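Local coordinates for protein rifin (Plasmodium falciparum, PDB 7JZK) that binds the ectodomain of the immune receptor LAIR1 through its V2 domain, the part of this variant surface antigen family member present here, at residues B[50-53]-B[54-58]; B[22-25]-B[26-30]. One frame throughout, in Å; residues are numbered along the deposited sequence.

How the interactions relate
Read from the N terminus, the chain first forms the long helix 13-39, and interaction 2 (22-25 with 26-30) lies wholly within it. A short antiparallel hairpin, strands 43-44 and 47-48, then leads into helix 49-55, most of which, with the exit that follows, forms interaction 1 (50-53 with 54-58). Each contact joins adjacent pieces of chain and so closes a turn, not a long loop; the two run in series and neither nest nor cross. They nevertheless meet in space, their centres about 11 Å apart. Arg28 reaches helix 49-55, with a weak hydrogen bond to Lys50 O, while Phe53 and Tyr58 of interaction 1 lean on helix 13-39, tying the short helix to the long one.

Interaction 1 (B[50-53]-B[54-58]); sequences KSFF and NSTSY. With NAG (2-acetamido-2-deoxy-beta-D-glucopyranose), chain E.
Phe52 and Thr56 meet as a helix unwinds into a loop, an example of an aromatic ring shared by protein and glycan. From CB, the Phe52 side chain leaves with CG anti to the backbone N (chi1 174°), beside the carbonyl carbon, which turns the ring toward the following turn. Its CD1 and CE1 side lies under the Thr56 methyl, with CE1 3.5 Å from Thr56 CG2; the methyl sits over the face in a CH-pi contact, CG2 being 3.9 Å from the ring centroid. Its exact position is doubtful: CG2 crowds Phe52 O. The CD2 and CE2 edge of that same face lies under the acetyl methyl of the attached N-acetylglucosamine, with CE2 3.3 Å from NAG C8. At the tip, CZ lies near both methyls.

Phe52 CD1 stands 3.7 Å above the centre of the Phe53 ring. Phe53 in turn receives Ser57 O at its edge, 3.5 Å from CE1. On the backbone, Asn54 N donates to Ser51 O at 3.3 Å, from above the carbonyl plane.

Phe53 packs on Ile31 and Ile32 of helix 13-39, whereas Phe52 packs on Ala67 and Thr56 touches Thr63, both of helix 61-75, so the end of helix 49-55 joins both.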
loop_
_atom_site.group_PDB
_atom_site.type_symbol
_atom_site.label_atom_id
_atom_site.label_comp_id
_atom_site.label_asym_id
_atom_site.label_seq_id
_atom_site.Cartn_x
_atom_site.Cartn_y
_atom_site.Cartn_z
ATOM N N LYS B 50 -10.585 -9.106 -16.501
ATOM C CA LYS B 50 -10.751 -9.983 -17.666
ATOM C C LYS B 50 -9.779 -9.593 -18.766
ATOM O O LYS B 50 -9.144 -10.451 -19.374
ATOM C CB LYS B 50 -12.189 -9.935 -18.215
ATOM C CG LYS B 50 -12.418 -10.708 -19.525
ATOM C CD LYS B 50 -13.889 -10.572 -20.036
ATOM C CE LYS B 50 -14.331 -11.709 -21.019
ATOM N NZ LYS B 50 -14.256 -13.088 -20.381
ATOM N N SER B 51 -9.624 -8.293 -19.009
ATOM C CA SER B 51 -8.646 -7.814 -19.982
ATOM C C SER B 51 -7.226 -8.098 -19.518
ATOM O O SER B 51 -6.343 -8.392 -20.327
ATOM C CB SER B 51 -8.832 -6.309 -20.198
ATOM O OG SER B 51 -7.715 -5.677 -20.820
ATOM N N PHE B 52 -6.999 -8.043 -18.206
ATOM C CA PHE B 52 -5.676 -8.299 -17.647
ATOM C C PHE B 52 -5.245 -9.731 -17.915
ATOM O O PHE B 52 -4.070 -9.991 -18.168
ATOM C CB PHE B 52 -5.670 -8.017 -16.143
ATOM C CG PHE B 52 -4.378 -8.388 -15.455
ATOM C CD1 PHE B 52 -4.180 -9.669 -14.979
ATOM C CD2 PHE B 52 -3.374 -7.452 -15.262
ATOM C CE1 PHE B 52 -3.003 -10.019 -14.346
ATOM C CE2 PHE B 52 -2.178 -7.808 -14.614
ATOM C CZ PHE B 52 -2.003 -9.090 -14.157
ATOM N N PHE B 53 -6.175 -10.675 -17.833
ATOM C CA PHE B 53 -5.886 -12.097 -18.045
ATOM C C PHE B 53 -5.968 -12.576 -19.493
ATOM O O PHE B 53 -5.928 -13.789 -19.727
ATOM C CB PHE B 53 -6.745 -12.959 -17.126
ATOM C CG PHE B 53 -6.218 -12.995 -15.737
ATOM C CD1 PHE B 53 -5.050 -13.680 -15.482
ATOM C CD2 PHE B 53 -6.850 -12.340 -14.686
ATOM C CE1 PHE B 53 -4.516 -13.723 -14.219
ATOM C CE2 PHE B 53 -6.306 -12.384 -13.404
ATOM C CZ PHE B 53 -5.142 -13.079 -13.178
ATOM N N ASN B 54 -6.132 -11.670 -20.456
ATOM C CA ASN B 54 -5.946 -12.074 -21.844
ATOM C C ASN B 54 -4.457 -12.201 -22.186
ATOM O O ASN B 54 -4.081 -13.092 -22.957
ATOM C CB ASN B 54 -6.703 -11.102 -22.762
ATOM C CG ASN B 54 -6.702 -11.519 -24.224
ATOM O OD1 ASN B 54 -6.134 -12.544 -24.595
ATOM N ND2 ASN B 54 -7.377 -10.728 -25.063
ATOM N N SER B 55 -3.593 -11.378 -21.570
ATOM C CA SER B 55 -2.161 -11.339 -21.870
ATOM C C SER B 55 -1.287 -12.175 -20.941
ATOM O O SER B 55 -0.198 -12.594 -21.351
ATOM C CB SER B 55 -1.646 -9.898 -21.826
ATOM O OG SER B 55 -0.230 -9.882 -21.693
ATOM N N THR B 56 -1.688 -12.375 -19.692
ATOM C CA THR B 56 -0.885 -13.109 -18.727
ATOM C C THR B 56 -1.596 -14.358 -18.233
ATOM O O THR B 56 -2.827 -14.410 -18.154
ATOM C CB THR B 56 -0.513 -12.239 -17.530
ATOM O OG1 THR B 56 -0.456 -13.058 -16.356
ATOM C CG2 THR B 56 -1.519 -11.178 -17.335
ATOM N N SER B 57 -0.789 -15.350 -17.873
ATOM C CA SER B 57 -1.310 -16.661 -17.523
ATOM C C SER B 57 -2.164 -16.591 -16.270
ATOM O O SER B 57 -1.966 -15.743 -15.397
ATOM C CB SER B 57 -0.178 -17.654 -17.295
ATOM O OG SER B 57 -0.627 -18.710 -16.460
ATOM N N TYR B 58 -3.111 -17.517 -16.182
ATOM C CA TYR B 58 -4.054 -17.570 -15.079
ATOM C C TYR B 58 -3.435 -18.098 -13.784
ATOM O O TYR B 58 -4.021 -17.918 -12.711
ATOM C CB TYR B 58 -5.257 -18.414 -15.527
ATOM C CG TYR B 58 -5.888 -19.271 -14.459
ATOM C CD1 TYR B 58 -5.464 -20.577 -14.226
ATOM C CD2 TYR B 58 -6.915 -18.779 -13.689
ATOM C CE1 TYR B 58 -6.054 -21.359 -13.230
ATOM C CE2 TYR B 58 -7.493 -19.544 -12.690
ATOM C CZ TYR B 58 -7.081 -20.830 -12.469
ATOM O OH TYR B 58 -7.700 -21.561 -11.472
HETATM C C1 NAG E . 0.645 -3.655 -17.523
HETATM C C2 NAG E . 0.422 -4.613 -18.639
HETATM C C3 NAG E . 1.599 -4.570 -19.571
HETATM C C4 NAG E . 1.891 -3.153 -20.042
HETATM C C5 NAG E . 1.813 -2.101 -18.929
HETATM C C6 NAG E . 1.646 -0.706 -19.491
HETATM C C7 NAG E . -0.972 -6.570 -18.246
HETATM C C8 NAG E . -1.026 -7.970 -17.736
HETATM N N2 NAG E . 0.210 -5.963 -18.172
HETATM O O3 NAG E . 1.290 -5.429 -20.666
HETATM O O4 NAG E . 3.255 -3.161 -20.438
HETATM O O5 NAG E . 0.702 -2.325 -18.039
HETATM O O6 NAG E . 1.679 0.251 -18.443
HETATM O O7 NAG E . -1.958 -5.993 -18.664
#

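Interaction 2 (B[22-25]-B[26-30]); sequences AGEA and AGRNA
Glu24 and Arg28 stand one turn apart, an example of a helical turn held by its backbone bonds while the carbon chains of two charged residues merely touch, without a salt bridge. Four main-chain hydrogen bonds span the two pieces. Arg28 N donates to Glu24 O at 2.9 Å with an almost straight N-H...O angle of 179°, and Asn29 N to Ala25 O at 2.8 Å. Ala26 N to Ala22 O and Gly27 N to Gly23 O repeat the pattern, the latter pair joining two glycines.

Van der Waals contact comes next. With CG beside its own backbone N and anti to the carbonyl carbon (chi1 -64°), Arg28 sends its chain back past the preceding turn: CG lies 3.3 Å from Glu24 O, and, carbon to carbon, Arg28 CD rests 3.9 Å from Glu24 CG.

The electrostatic part is looser. Arg28 bends at chi3 and Glu24 at chi2, leaving Glu24 OE2 5.5 Å from Arg28 NH1, with the carboxylate and guanidinium planes 57° apart. Attraction at that separation is probably modest. Arg28 NH2 instead makes a weak hydrogen bond to Lys50 O of helix 49-55.

A strained polar approach stands apart from the charged pair: Asn29 also folds back, placing OD1 3.0 Å from Ala25 O, two acceptors face to face, and its CG is equally close to that oxygen. The placement of the Asn29 side chain is therefore doubtful and carries no interaction.

The repeated bonds from residue i+4 back to residue i identify a regular alpha helix, here rich in alanine and glycine and largely surface-exposed, within helix 13-39, the first modelled helix of this largely helical RIFIN V2 fragment.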
loop_
_atom_site.group_PDB
_atom_site.type_symbol
_atom_site.label_atom_id
_atom_site.label_comp_id
_atom_site.label_asym_id
_atom_site.label_seq_id
_atom_site.Cartn_x
_atom_site.Cartn_y
_atom_site.Cartn_z
ATOM N N ALA B 22 -14.301 -22.963 -23.259
ATOM C CA ALA B 22 -15.115 -23.023 -22.044
ATOM C C ALA B 22 -14.262 -23.336 -20.816
ATOM O O ALA B 22 -14.464 -22.745 -19.745
ATOM C CB ALA B 22 -16.212 -24.077 -22.189
ATOM N N GLY B 23 -13.262 -24.212 -20.963
ATOM C CA GLY B 23 -12.380 -24.501 -19.841
ATOM C C GLY B 23 -11.481 -23.331 -19.486
ATOM O O GLY B 23 -11.304 -23.005 -18.308
ATOM N N GLU B 24 -10.956 -22.641 -20.499
ATOM C CA GLU B 24 -10.136 -21.475 -20.212
ATOM C C GLU B 24 -10.956 -20.374 -19.547
ATOM O O GLU B 24 -10.488 -19.733 -18.595
ATOM C CB GLU B 24 -9.458 -20.980 -21.493
ATOM C CG GLU B 24 -8.472 -19.829 -21.275
ATOM C CD GLU B 24 -7.155 -20.243 -20.597
ATOM O OE1 GLU B 24 -7.175 -20.622 -19.401
ATOM O OE2 GLU B 24 -6.095 -20.185 -21.258
ATOM N N ALA B 25 -12.201 -20.180 -19.995
ATOM C CA ALA B 25 -13.075 -19.201 -19.363
ATOM C C ALA B 25 -13.342 -19.561 -17.911
ATOM O O ALA B 25 -13.284 -18.687 -17.042
ATOM C CB ALA B 25 -14.398 -19.070 -20.125
ATOM N N ALA B 26 -13.579 -20.849 -17.613
ATOM C CA ALA B 26 -13.850 -21.187 -16.220
ATOM C C ALA B 26 -12.603 -20.993 -15.347
ATOM O O ALA B 26 -12.722 -20.565 -14.187
ATOM C CB ALA B 26 -14.377 -22.622 -16.112
ATOM N N GLY B 27 -11.405 -21.198 -15.896
ATOM C CA GLY B 27 -10.212 -20.934 -15.106
ATOM C C GLY B 27 -10.010 -19.451 -14.848
ATOM O O GLY B 27 -9.873 -19.019 -13.695
ATOM N N ARG B 28 -10.074 -18.643 -15.909
ATOM C CA ARG B 28 -9.950 -17.202 -15.728
ATOM C C ARG B 28 -11.007 -16.702 -14.758
ATOM O O ARG B 28 -10.711 -15.897 -13.870
ATOM C CB ARG B 28 -10.088 -16.487 -17.073
ATOM C CG ARG B 28 -8.995 -16.819 -18.064
ATOM C CD ARG B 28 -9.361 -16.445 -19.518
ATOM N NE ARG B 28 -9.568 -15.029 -19.840
ATOM C CZ ARG B 28 -8.968 -14.419 -20.864
ATOM N NH1 ARG B 28 -8.133 -15.114 -21.631
ATOM N NH2 ARG B 28 -9.210 -13.139 -21.147
ATOM N N ASN B 29 -12.237 -17.204 -14.880
ATOM C CA ASN B 29 -13.289 -16.770 -13.973
ATOM C C ASN B 29 -12.967 -17.130 -12.534
ATOM O O ASN B 29 -13.251 -16.346 -11.624
ATOM C CB ASN B 29 -14.626 -17.379 -14.385
ATOM C CG ASN B 29 -15.141 -16.806 -15.674
ATOM O OD1 ASN B 29 -14.450 -16.030 -16.330
ATOM N ND2 ASN B 29 -16.353 -17.190 -16.058
ATOM N N ALA B 30 -12.354 -18.295 -12.305
ATOM C CA ALA B 30 -12.021 -18.683 -10.938
ATOM C C ALA B 30 -10.973 -17.755 -10.333
ATOM O O ALA B 30 -11.116 -17.295 -9.187
ATOM C CB ALA B 30 -11.541 -20.135 -10.905
#